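Local coordinates for protein transport protein HOFQ (Aggregatibacter actinomycetemcomitans, PDB 2Y3M) that binds DNA through its extra-membranous domains and probably acts as the secretin pore component for DNA uptake in competent cells, at residues Leu26-Asn31 with Leu51-Arg56; Ala108-His113 with Lys161-Leu166; Lys122-Thr125 with Ser130-Ser133; Ser137-Asp142 with Leu146-Asp151. All coordinates share one frame; numbering follows the deposited sequence.

Contact 1: Leu26-Asn31 with Leu51-Arg56; sequences LAHNTN and LDQLFR
His28 and Gln53 carry most of this contact: the stem of Gln53 lies against the backbone carbonyl and CB of His28, and its amide nitrogen comes to the ring edge without a hydrogen bond. Gln53 CG lies 3.2 Å from the carbonyl oxygen His28 O. The same CG is 3.9 Å from His28 CB, and the two side chains cross at about a right angle. The bend at chi2 (76°) then swings the amide back, so that Gln53 NE2 stands 4.0 Å from His28 CD2, with the amide plane turned 68° from the imidazole. On its own helix, the other end of that amide, Gln53 OE1, sits over the centre of the Arg56 guanidinium. The polar atoms of His28 look elsewhere: ND1 bonds to Leu24 O, NE2 weakly to Lys60 NZ, and the carbonyl oxygen to Asn48 ND2. Thr30 adds a looser touch, its OG1 4.2 Å from Gln53 O, while its hydrogen bonds go to Ser57 OG and Asn48 ND2. The example illustrates how a Schellman motif, with Asn29 at positive phi as its C-prime residue, ends a helix and turns the chain toward a neighbour. Here helix 18-26 stops against helix 51-63, beside strand 42-48, whose Leu46 and Asn48 touch Leu54, while the second subunit packs on the helix through Phe140 against Leu51 and Ile72 against Phe55.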
loop_
_atom_site.group_PDB
_atom_site.type_symbol
_atom_site.label_atom_id
_atom_site.label_comp_id
_atom_site.label_asym_id
_atom_site.label_seq_id
_atom_site.Cartn_x
_atom_site.Cartn_y
_atom_site.Cartn_z
ATOM N N LEU B 26 -16.207 6.306 -5.890
ATOM C CA LEU B 26 -17.630 6.536 -6.130
ATOM C C LEU B 26 -18.476 6.332 -4.875
ATOM O O LEU B 26 -19.440 7.067 -4.651
ATOM C CB LEU B 26 -18.145 5.647 -7.270
ATOM C CG LEU B 26 -17.824 6.058 -8.711
ATOM C CD1 LEU B 26 -18.224 4.953 -9.683
ATOM C CD2 LEU B 26 -18.489 7.384 -9.091
ATOM N N ALA B 27 -18.095 5.346 -4.059
ATOM C CA ALA B 27 -18.848 4.971 -2.855
ATOM C C ALA B 27 -18.907 6.074 -1.795
ATOM O O ALA B 27 -19.864 6.147 -1.022
ATOM C CB ALA B 27 -18.292 3.681 -2.254
ATOM N N HIS B 28 -17.887 6.926 -1.758
ATOM C CA HIS B 28 -17.890 8.064 -0.839
ATOM C C HIS B 28 -18.201 9.376 -1.564
ATOM O O HIS B 28 -18.033 10.458 -0.996
ATOM C CB HIS B 28 -16.562 8.165 -0.078
ATOM C CG HIS B 28 -16.195 6.918 0.669
ATOM N ND1 HIS B 28 -15.281 6.005 0.188
ATOM C CD2 HIS B 28 -16.620 6.433 1.860
ATOM C CE1 HIS B 28 -15.159 5.011 1.051
ATOM N NE2 HIS B 28 -15.961 5.247 2.074
ATOM N N ASN B 29 -18.673 9.270 -2.807
ATOM C CA ASN B 29 -18.956 10.434 -3.646
ATOM C C ASN B 29 -17.692 11.279 -3.852
ATOM O O ASN B 29 -17.724 12.511 -3.809
ATOM C CB ASN B 29 -20.094 11.263 -3.035
ATOM C CG ASN B 29 -20.868 12.057 -4.067
ATOM O OD1 ASN B 29 -20.943 11.685 -5.239
ATOM N ND2 ASN B 29 -21.468 13.153 -3.627
ATOM N N THR B 30 -16.578 10.587 -4.057
ATOM C CA THR B 30 -15.279 11.212 -4.222
ATOM C C THR B 30 -14.876 11.151 -5.686
ATOM O O THR B 30 -14.892 10.085 -6.297
ATOM C CB THR B 30 -14.215 10.508 -3.344
ATOM O OG1 THR B 30 -14.508 10.743 -1.964
ATOM C CG2 THR B 30 -12.809 11.012 -3.649
ATOM N N ASN B 31 -14.543 12.305 -6.255
ATOM C CA ASN B 31 -13.970 12.344 -7.596
ATOM C C ASN B 31 -12.504 11.881 -7.571
ATOM O O ASN B 31 -11.754 12.232 -6.658
ATOM C CB ASN B 31 -14.102 13.742 -8.206
ATOM C CG ASN B 31 -13.732 13.777 -9.678
ATOM O OD1 ASN B 31 -13.855 12.780 -10.390
ATOM N ND2 ASN B 31 -13.282 14.935 -10.143
ATOM N N LEU B 51 -15.100 17.316 3.811
ATOM C CA LEU B 51 -13.753 17.004 4.279
ATOM C C LEU B 51 -13.636 15.625 4.947
ATOM O O LEU B 51 -12.680 14.895 4.688
ATOM C CB LEU B 51 -13.231 18.097 5.222
ATOM C CG LEU B 51 -11.774 17.976 5.699
ATOM C CD1 LEU B 51 -10.808 17.820 4.526
ATOM C CD2 LEU B 51 -11.377 19.163 6.570
ATOM N N ASP B 52 -14.592 15.281 5.809
ATOM C CA ASP B 52 -14.556 14.005 6.530
ATOM C C ASP B 52 -14.673 12.826 5.562
ATOM O O ASP B 52 -14.075 11.773 5.774
ATOM C CB ASP B 52 -15.654 13.938 7.604
ATOM C CG ASP B 52 -17.068 13.970 7.016
ATOM O OD1 ASP B 52 -17.262 14.530 5.911
ATOM O OD2 ASP B 52 -17.995 13.439 7.662
ATOM N N GLN B 53 -15.441 13.029 4.497
ATOM C CA GLN B 53 -15.649 12.018 3.477
ATOM C C GLN B 53 -14.386 11.849 2.629
ATOM O O GLN B 53 -14.057 10.737 2.218
ATOM C CB GLN B 53 -16.865 12.371 2.617
ATOM C CG GLN B 53 -17.635 11.167 2.090
ATOM C CD GLN B 53 -18.502 10.480 3.137
ATOM O OE1 GLN B 53 -18.553 10.894 4.296
ATOM N NE2 GLN B 53 -19.199 9.427 2.723
ATOM N N LEU B 54 -13.675 12.952 2.396
ATOM C CA LEU B 54 -12.372 12.906 1.735
ATOM C C LEU B 54 -11.360 12.081 2.554
ATOM O O LEU B 54 -10.681 11.216 1.995
ATOM C CB LEU B 54 -11.834 14.317 1.463
ATOM C CG LEU B 54 -10.490 14.449 0.721
ATOM C CD1 LEU B 54 -10.599 14.000 -0.736
ATOM C CD2 LEU B 54 -9.961 15.872 0.793
ATOM N N PHE B 55 -11.283 12.341 3.865
ATOM C CA PHE B 55 -10.383 11.612 4.762
ATOM C C PHE B 55 -10.640 10.108 4.736
ATOM O O PHE B 55 -9.696 9.306 4.748
ATOM C CB PHE B 55 -10.497 12.112 6.208
ATOM C CG PHE B 55 -9.817 13.436 6.468
ATOM C CD1 PHE B 55 -8.644 13.790 5.805
ATOM C CD2 PHE B 55 -10.340 14.315 7.414
ATOM C CE1 PHE B 55 -8.017 15.011 6.063
ATOM C CE2 PHE B 55 -9.719 15.532 7.680
ATOM C CZ PHE B 55 -8.555 15.882 7.003
ATOM N N ARG B 56 -11.919 9.738 4.709
ATOM C CA ARG B 56 -12.324 8.335 4.676
ATOM C C ARG B 56 -11.911 7.667 3.367
ATOM O O ARG B 56 -11.493 6.511 3.370
ATOM C CB ARG B 56 -13.827 8.192 4.923
ATOM C CG ARG B 56 -14.186 8.205 6.402
ATOM C CD ARG B 56 -15.615 8.663 6.659
ATOM N NE ARG B 56 -16.608 7.732 6.128
ATOM C CZ ARG B 56 -17.842 7.600 6.603
ATOM N NH1 ARG B 56 -18.247 8.327 7.640
ATOM N NH2 ARG B 56 -18.671 6.726 6.049
#

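Contact 2: Ala108-His113 with Lys161-Leu166; sequences ATIKLH and KLIKEL
Ile110, Leu112 and Ile163 meet across this interface without the help of any flat group: no ring, amide or guanidinium contributes a face or an edge, and the close contacts are all between branched aliphatic chains. Ile163 is their hub. The branch methyl Ile163 CG2 lies 3.6 Å from Ile110 CG2, and at the same distance, 3.6 Å, from Leu112 CD2. The longer arms meet as well, Ile163 CD1 standing 3.6 Å from Ile110 CD1, and the two isoleucines are therefore joined at both branches. Each has its CG1 anti to the carbonyl carbon (chi1 -58° in Ile110, -74° in Ile163), which leaves CG2 beside that carbon. Leu112 comes in at about a right angle to Ile163 and reaches it with one methyl. The extra-membranous domains share a fold with type I KH domains, and the helix-on-sheet packing seen here is consistent with it: strand 106-111, at the sheet margin within the chain, receives the last turns of helix 153-166. The apolar cluster continues into the neighbouring elements. Leu147 of the adjoining strand touches both Leu112 and Ile163, while Leu124 of helix 117-125 packs on Ile163 from the other helix. Where the strand has given way to loop, His113 N is hydrogen-bonded to Asp167 OD2.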
loop_
_atom_site.group_PDB
_atom_site.type_symbol
_atom_site.label_atom_id
_atom_site.label_comp_id
_atom_site.label_asym_id
_atom_site.label_seq_id
_atom_site.Cartn_x
_atom_site.Cartn_y
_atom_site.Cartn_z
ATOM N N ALA B 108 6.322 -34.837 -9.141
ATOM C CA ALA B 108 5.145 -35.323 -8.426
ATOM C C ALA B 108 4.323 -34.183 -7.835
ATOM O O ALA B 108 4.858 -33.275 -7.198
ATOM C CB ALA B 108 5.542 -36.308 -7.336
ATOM N N THR B 109 3.018 -34.240 -8.066
ATOM C CA THR B 109 2.086 -33.315 -7.457
ATOM C C THR B 109 1.496 -34.002 -6.243
ATOM O O THR B 109 0.976 -35.110 -6.337
ATOM C CB THR B 109 0.960 -32.950 -8.428
ATOM O OG1 THR B 109 1.517 -32.292 -9.571
ATOM C CG2 THR B 109 -0.068 -32.041 -7.760
ATOM N N ILE B 110 1.587 -33.348 -5.097
ATOM C CA ILE B 110 0.988 -33.889 -3.893
ATOM C C ILE B 110 -0.128 -32.964 -3.425
ATOM O O ILE B 110 0.085 -31.774 -3.192
ATOM C CB ILE B 110 2.053 -34.175 -2.809
ATOM C CG1 ILE B 110 3.090 -35.162 -3.369
ATOM C CG2 ILE B 110 1.406 -34.767 -1.566
ATOM C CD1 ILE B 110 4.443 -35.101 -2.714
ATOM N N LYS B 111 -1.329 -33.522 -3.340
ATOM C CA LYS B 111 -2.505 -32.778 -2.928
ATOM C C LYS B 111 -2.761 -33.077 -1.462
ATOM O O LYS B 111 -3.063 -34.211 -1.102
ATOM C CB LYS B 111 -3.715 -33.197 -3.760
ATOM C CG LYS B 111 -3.544 -33.012 -5.253
ATOM C CD LYS B 111 -4.796 -33.442 -5.990
ATOM C CE LYS B 111 -4.789 -32.969 -7.430
ATOM N NZ LYS B 111 -6.105 -33.249 -8.088
ATOM N N LEU B 112 -2.643 -32.064 -0.612
ATOM C CA LEU B 112 -2.826 -32.281 0.821
ATOM C C LEU B 112 -4.294 -32.283 1.216
ATOM O O LEU B 112 -5.116 -31.641 0.566
ATOM C CB LEU B 112 -2.040 -31.255 1.626
ATOM C CG LEU B 112 -0.535 -31.286 1.372
ATOM C CD1 LEU B 112 0.097 -30.068 1.988
ATOM C CD2 LEU B 112 0.102 -32.565 1.914
ATOM N N HIS B 113 -4.613 -33.021 2.276
ATOM C CA HIS B 113 -5.998 -33.183 2.722
ATOM C C HIS B 113 -6.228 -32.686 4.149
ATOM O O HIS B 113 -7.357 -32.354 4.516
ATOM C CB HIS B 113 -6.433 -34.650 2.609
ATOM C CG HIS B 113 -6.502 -35.158 1.201
ATOM N ND1 HIS B 113 -7.663 -35.144 0.459
ATOM C CD2 HIS B 113 -5.551 -35.698 0.401
ATOM C CE1 HIS B 113 -7.424 -35.648 -0.738
ATOM N NE2 HIS B 113 -6.151 -35.995 -0.798
ATOM N N LYS B 161 6.601 -39.952 0.307
ATOM C CA LYS B 161 6.220 -40.801 1.427
ATOM C C LYS B 161 6.177 -40.010 2.735
ATOM O O LYS B 161 5.225 -40.127 3.503
ATOM C CB LYS B 161 7.139 -42.022 1.533
ATOM C CG LYS B 161 6.831 -43.106 0.497
ATOM C CD LYS B 161 7.865 -44.234 0.519
ATOM C CE LYS B 161 7.566 -45.260 1.596
ATOM N NZ LYS B 161 6.364 -46.088 1.260
ATOM N N LEU B 162 7.196 -39.192 2.976
ATOM C CA LEU B 162 7.246 -38.369 4.186
ATOM C C LEU B 162 6.067 -37.384 4.273
ATOM O O LEU B 162 5.486 -37.193 5.346
ATOM C CB LEU B 162 8.582 -37.636 4.267
ATOM C CG LEU B 162 8.999 -36.887 5.535
ATOM C CD1 LEU B 162 8.714 -37.648 6.830
ATOM C CD2 LEU B 162 10.477 -36.541 5.419
ATOM N N ILE B 163 5.706 -36.790 3.136
ATOM C CA ILE B 163 4.615 -35.823 3.078
ATOM C C ILE B 163 3.279 -36.478 3.407
ATOM O O ILE B 163 2.464 -35.901 4.128
ATOM C CB ILE B 163 4.559 -35.111 1.711
ATOM C CG1 ILE B 163 5.709 -34.106 1.608
ATOM C CG2 ILE B 163 3.210 -34.414 1.507
ATOM C CD1 ILE B 163 6.017 -33.655 0.203
ATOM N N LYS B 164 3.078 -37.689 2.896
ATOM C CA LYS B 164 1.848 -38.430 3.139
ATOM C C LYS B 164 1.687 -38.890 4.590
ATOM O O LYS B 164 0.560 -39.065 5.059
ATOM C CB LYS B 164 1.706 -39.587 2.147
ATOM C CG LYS B 164 1.362 -39.100 0.735
ATOM C CD LYS B 164 0.858 -40.204 -0.174
ATOM C CE LYS B 164 0.259 -39.597 -1.440
ATOM N NZ LYS B 164 -0.142 -40.622 -2.440
ATOM N N GLU B 165 2.803 -39.064 5.298
ATOM C CA GLU B 165 2.756 -39.345 6.735
ATOM C C GLU B 165 2.399 -38.097 7.532
ATOM O O GLU B 165 1.705 -38.177 8.544
ATOM C CB GLU B 165 4.081 -39.927 7.248
ATOM C CG GLU B 165 4.378 -41.359 6.812
ATOM C CD GLU B 165 3.163 -42.293 6.868
ATOM O OE1 GLU B 165 2.406 -42.285 7.870
ATOM O OE2 GLU B 165 2.983 -43.054 5.898
ATOM N N LEU B 166 2.881 -36.949 7.067
ATOM C CA LEU B 166 2.645 -35.678 7.746
ATOM C C LEU B 166 1.253 -35.124 7.458
ATOM O O LEU B 166 0.769 -34.244 8.174
ATOM C CB LEU B 166 3.706 -34.651 7.343
ATOM C CG LEU B 166 5.136 -34.807 7.867
ATOM C CD1 LEU B 166 6.076 -33.932 7.054
ATOM C CD2 LEU B 166 5.230 -34.469 9.348
#

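Contact 3: Lys122-Thr125 with Ser130-Ser133; sequences KSLT and SLLS
Leu131 meets Leu124 and Thr125 where helix 117-125 ends and the chain turns back toward the sheet, a helix-to-strand connection that is probably part of the KH-like fold reported for these domains. Both methyls of Leu131 are used. Leu131 CD1 lies 3.6 Å from the carbonyl oxygen Leu124 O. The distance from Leu131 CD1 to Leu124 CB is 3.8 Å; its twin, Leu131 CD2, is 3.9 Å from that same Leu124 CB. The leucine fork thus grips the base of its partner, not the end of it. No hydrogen bond joins the two segments, and the turn is closed by these van der Waals touches alone. With chi1 at 169°, Leu131 extends its CG opposite its backbone N, and the fork is carried across to the helix. The side chain of Thr125 crosses that of Leu131 at a slant.

The next shell explains how the partners are placed. Leu124 is backed by Leu162 and Leu166 of helix 153-166, and on the loop side Leu131 rests on Ile138 of strand 137-141. Such a connection shows how a turn near the surface can be held by residues from helix, loop and sheet together. Thr125 OG1 is hydrogen-bonded to Met121 O one turn earlier, in keeping with a chi1 of 56° that leaves the methyl for the loop: Thr125 CG2 lies 3.9 Å from Leu131 CD2.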
loop_
_atom_site.group_PDB
_atom_site.type_symbol
_atom_site.label_atom_id
_atom_site.label_comp_id
_atom_site.label_asym_id
_atom_site.label_seq_id
_atom_site.Cartn_x
_atom_site.Cartn_y
_atom_site.Cartn_z
ATOM N N LYS B 122 7.871 -26.607 6.673
ATOM C CA LYS B 122 8.638 -26.281 7.876
ATOM C C LYS B 122 9.131 -27.547 8.567
ATOM O O LYS B 122 10.272 -27.616 9.013
ATOM C CB LYS B 122 7.808 -25.447 8.850
ATOM C CG LYS B 122 7.559 -24.027 8.400
ATOM C CD LYS B 122 6.689 -23.308 9.403
ATOM C CE LYS B 122 5.781 -22.317 8.715
ATOM N NZ LYS B 122 4.781 -21.752 9.665
ATOM N N SER B 123 8.258 -28.543 8.652
ATOM C CA SER B 123 8.609 -29.840 9.223
ATOM C C SER B 123 9.700 -30.531 8.395
ATOM O O SER B 123 10.703 -30.983 8.945
ATOM C CB SER B 123 7.361 -30.724 9.333
ATOM O OG SER B 123 7.671 -31.967 9.934
ATOM N N LEU B 124 9.508 -30.584 7.076
ATOM C CA LEU B 124 10.465 -31.218 6.161
ATOM C C LEU B 124 11.842 -30.553 6.146
ATOM O O LEU B 124 12.858 -31.238 6.062
ATOM C CB LEU B 124 9.926 -31.240 4.729
ATOM C CG LEU B 124 8.669 -32.023 4.343
ATOM C CD1 LEU B 124 8.306 -31.724 2.898
ATOM C CD2 LEU B 124 8.862 -33.504 4.536
ATOM N N THR B 125 11.867 -29.223 6.202
ATOM C CA THR B 125 13.114 -28.469 6.082
ATOM C C THR B 125 13.716 -28.140 7.438
ATOM O O THR B 125 14.870 -27.712 7.513
ATOM C CB THR B 125 12.936 -27.167 5.277
ATOM O OG1 THR B 125 11.901 -26.374 5.871
ATOM C CG2 THR B 125 12.578 -27.480 3.831
ATOM N N SER B 130 20.227 -30.729 4.060
ATOM C CA SER B 130 19.325 -30.433 2.957
ATOM C C SER B 130 18.277 -31.532 2.790
ATOM O O SER B 130 18.577 -32.720 2.911
ATOM C CB SER B 130 20.098 -30.203 1.654
ATOM O OG SER B 130 21.013 -31.255 1.396
ATOM N N LEU B 131 17.043 -31.102 2.539
ATOM C CA LEU B 131 15.922 -31.985 2.251
ATOM C C LEU B 131 16.044 -32.599 0.856
ATOM O O LEU B 131 15.848 -33.798 0.688
ATOM C CB LEU B 131 14.616 -31.195 2.365
ATOM C CG LEU B 131 13.300 -31.804 1.878
ATOM C CD1 LEU B 131 12.787 -32.851 2.863
ATOM C CD2 LEU B 131 12.265 -30.691 1.674
ATOM N N LEU B 132 16.368 -31.761 -0.128
ATOM C CA LEU B 132 16.500 -32.157 -1.532
ATOM C C LEU B 132 17.958 -32.160 -1.973
ATOM O O LEU B 132 18.810 -31.563 -1.318
ATOM C CB LEU B 132 15.725 -31.177 -2.427
ATOM C CG LEU B 132 14.277 -30.797 -2.088
ATOM C CD1 LEU B 132 13.879 -29.529 -2.803
ATOM C CD2 LEU B 132 13.308 -31.907 -2.430
ATOM N N SER B 133 18.239 -32.832 -3.087
ATOM C CA SER B 133 19.533 -32.716 -3.763
ATOM C C SER B 133 19.649 -31.315 -4.374
ATOM O O SER B 133 18.633 -30.652 -4.583
ATOM C CB SER B 133 19.654 -33.762 -4.875
ATOM O OG SER B 133 18.996 -33.326 -6.055
#

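Contact 4: Ser137-Asp142 with Leu146-Asp151; sequences SITFDD and LLLIQD
Ile138, Phe140, Leu147 and Ile149 form the apolar centre of this strand pair, all on the sheet face turned to helix 117-125. Leu147 CD2 slots between two neighbours, 3.6 Å from Phe140 CB and 3.7 Å from Ile138 CG2. Ile138 also meets the strand partner opposite it, its CG1 3.9 Å from Ile149 CB. Met121 of the helix lies over Ile138, Phe140 and Leu147. The Phe140 ring, swung away from the second strand, packs on Ile72 of its own chain and on Leu51 of the second subunit. Strands 137-141 and 146-151 make an antiparallel beta hairpin, their directions 170° apart, within a five-stranded antiparallel sheet, between strands 67-76 and 106-111. The pairs Ser137-Gln150 and Thr139-Leu148 are hydrogen-bonded; Gln150 N reaches Ser137 O at 2.9 Å in a nearly straight bond of 174°. Ile138 CA makes a CH contact with Leu148 O at 3.2 Å, and the same oxygen accepts the N-H of Thr139. On the opposite face, Thr139 and Leu148 lie side by side, tightly packed where Thr139 CG2 is 3.4 Å from Leu148 CB. With chi1 at 177°, Thr139 directs OG1 toward a weak hydrogen bond with Ile72 O. At one end of that face Ser137 OG lies against Gln150 CB, 3.9 Å away. At the other end Asp141 OD1 forms a salt bridge with Arg143 NH1.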
loop_
_atom_site.group_PDB
_atom_site.type_symbol
_atom_site.label_atom_id
_atom_site.label_comp_id
_atom_site.label_asym_id
_atom_site.label_seq_id
_atom_site.Cartn_x
_atom_site.Cartn_y
_atom_site.Cartn_z
ATOM N N SER B 137 13.841 -29.110 -6.355
ATOM C CA SER B 137 13.042 -27.937 -6.058
ATOM C C SER B 137 11.651 -28.361 -5.625
ATOM O O SER B 137 11.173 -29.434 -5.995
ATOM C CB SER B 137 12.960 -26.998 -7.268
ATOM O OG SER B 137 12.290 -27.618 -8.348
ATOM N N ILE B 138 11.024 -27.510 -4.822
ATOM C CA ILE B 138 9.623 -27.657 -4.471
ATOM C C ILE B 138 8.915 -26.336 -4.706
ATOM O O ILE B 138 9.459 -25.267 -4.424
ATOM C CB ILE B 138 9.428 -28.135 -3.016
ATOM C CG1 ILE B 138 9.830 -29.615 -2.888
ATOM C CG2 ILE B 138 7.974 -27.938 -2.574
ATOM C CD1 ILE B 138 9.856 -30.160 -1.455
ATOM N N THR B 139 7.718 -26.417 -5.272
ATOM C CA THR B 139 6.849 -25.263 -5.377
ATOM C C THR B 139 5.522 -25.634 -4.714
ATOM O O THR B 139 4.968 -26.710 -4.962
ATOM C CB THR B 139 6.704 -24.771 -6.850
ATOM O OG1 THR B 139 5.791 -23.673 -6.912
ATOM C CG2 THR B 139 6.195 -25.856 -7.754
ATOM N N PHE B 140 5.038 -24.761 -3.835
ATOM C CA PHE B 140 3.855 -25.069 -3.032
ATOM C C PHE B 140 2.978 -23.853 -2.783
ATOM O O PHE B 140 3.407 -22.718 -2.983
ATOM C CB PHE B 140 4.252 -25.721 -1.702
ATOM C CG PHE B 140 5.056 -24.828 -0.789
ATOM C CD1 PHE B 140 6.429 -24.645 -0.994
ATOM C CD2 PHE B 140 4.446 -24.191 0.293
ATOM C CE1 PHE B 140 7.183 -23.842 -0.142
ATOM C CE2 PHE B 140 5.185 -23.374 1.154
ATOM C CZ PHE B 140 6.560 -23.196 0.938
ATOM N N ASP B 141 1.754 -24.104 -2.325
ATOM C CA ASP B 141 0.766 -23.056 -2.159
ATOM C C ASP B 141 -0.274 -23.481 -1.130
ATOM O O ASP B 141 -0.903 -24.521 -1.281
ATOM C CB ASP B 141 0.094 -22.792 -3.508
ATOM C CG ASP B 141 -0.595 -21.458 -3.570
ATOM O OD1 ASP B 141 -1.297 -21.095 -2.605
ATOM O OD2 ASP B 141 -0.443 -20.770 -4.600
ATOM N N ASP B 142 -0.464 -22.669 -0.094
ATOM C CA ASP B 142 -1.465 -22.957 0.945
ATOM C C ASP B 142 -2.927 -22.779 0.496
ATOM O O ASP B 142 -3.848 -23.249 1.181
ATOM C CB ASP B 142 -1.200 -22.110 2.196
ATOM C CG ASP B 142 -0.068 -22.657 3.051
ATOM O OD1 ASP B 142 0.476 -23.732 2.732
ATOM O OD2 ASP B 142 0.274 -22.003 4.058
ATOM N N LEU B 146 -1.421 -27.477 -2.587
ATOM C CA LEU B 146 -0.668 -28.421 -3.407
ATOM C C LEU B 146 0.818 -28.316 -3.087
ATOM O O LEU B 146 1.292 -27.257 -2.681
ATOM C CB LEU B 146 -0.861 -28.118 -4.900
ATOM C CG LEU B 146 -2.244 -28.175 -5.550
ATOM C CD1 LEU B 146 -2.222 -27.476 -6.901
ATOM C CD2 LEU B 146 -2.739 -29.596 -5.705
ATOM N N LEU B 147 1.537 -29.420 -3.279
ATOM C CA LEU B 147 2.999 -29.435 -3.250
ATOM C C LEU B 147 3.480 -30.075 -4.548
ATOM O O LEU B 147 3.027 -31.160 -4.918
ATOM C CB LEU B 147 3.520 -30.247 -2.062
ATOM C CG LEU B 147 3.732 -29.636 -0.675
ATOM C CD1 LEU B 147 3.550 -30.701 0.395
ATOM C CD2 LEU B 147 5.103 -29.026 -0.540
ATOM N N LEU B 148 4.389 -29.398 -5.238
ATOM C CA LEU B 148 4.968 -29.911 -6.474
ATOM C C LEU B 148 6.465 -30.107 -6.244
ATOM O O LEU B 148 7.177 -29.152 -5.923
ATOM C CB LEU B 148 4.716 -28.930 -7.624
ATOM C CG LEU B 148 4.965 -29.327 -9.088
ATOM C CD1 LEU B 148 4.346 -28.301 -10.042
ATOM C CD2 LEU B 148 6.448 -29.520 -9.420
ATOM N N ILE B 149 6.936 -31.340 -6.407
ATOM C CA ILE B 149 8.342 -31.656 -6.180
ATOM C C ILE B 149 9.067 -32.145 -7.437
ATOM O O ILE B 149 8.533 -32.944 -8.206
ATOM C CB ILE B 149 8.532 -32.656 -4.995
ATOM C CG1 ILE B 149 10.010 -33.055 -4.858
ATOM C CG2 ILE B 149 7.605 -33.860 -5.137
ATOM C CD1 ILE B 149 10.331 -33.868 -3.634
ATOM N N GLN B 150 10.282 -31.642 -7.641
ATOM C CA GLN B 150 11.133 -32.108 -8.730
ATOM C C GLN B 150 12.534 -32.421 -8.222
ATOM O O GLN B 150 13.238 -31.535 -7.733
ATOM C CB GLN B 150 11.200 -31.081 -9.863
ATOM C CG GLN B 150 12.050 -31.549 -11.039
ATOM C CD GLN B 150 12.147 -30.536 -12.166
ATOM O OE1 GLN B 150 12.480 -29.369 -11.953
ATOM N NE2 GLN B 150 11.877 -30.988 -13.378
ATOM N N ASP B 151 12.934 -33.683 -8.348
ATOM C CA ASP B 151 14.255 -34.121 -7.909
ATOM C C ASP B 151 14.609 -35.478 -8.514
ATOM O O ASP B 151 13.808 -36.063 -9.247
ATOM C CB ASP B 151 14.310 -34.188 -6.374
ATOM C CG ASP B 151 15.704 -33.945 -5.827
ATOM O OD1 ASP B 151 16.658 -33.881 -6.632
ATOM O OD2 ASP B 151 15.851 -33.804 -4.594
#

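From the N terminus, contact 1 comes first: it brings the end of helix 18-26 to helix 51-63, closing a loop that holds the two-stranded sheet 31-36 and 42-48. It stands apart, its centre 45 to 51 Å from those of the others and across the chain's centre from them. Contact 2 then opens at strand 106-111 and closes only at helix 153-166, enclosing contacts 3 and 4, which follow one another in series; none cross. Contact 3 closes the short turn after helix 117-125, and contact 4 the hairpin beyond it. Strand 146-151 is shared ground, bonded to 106-111, while Leu124 links both helices of the domain.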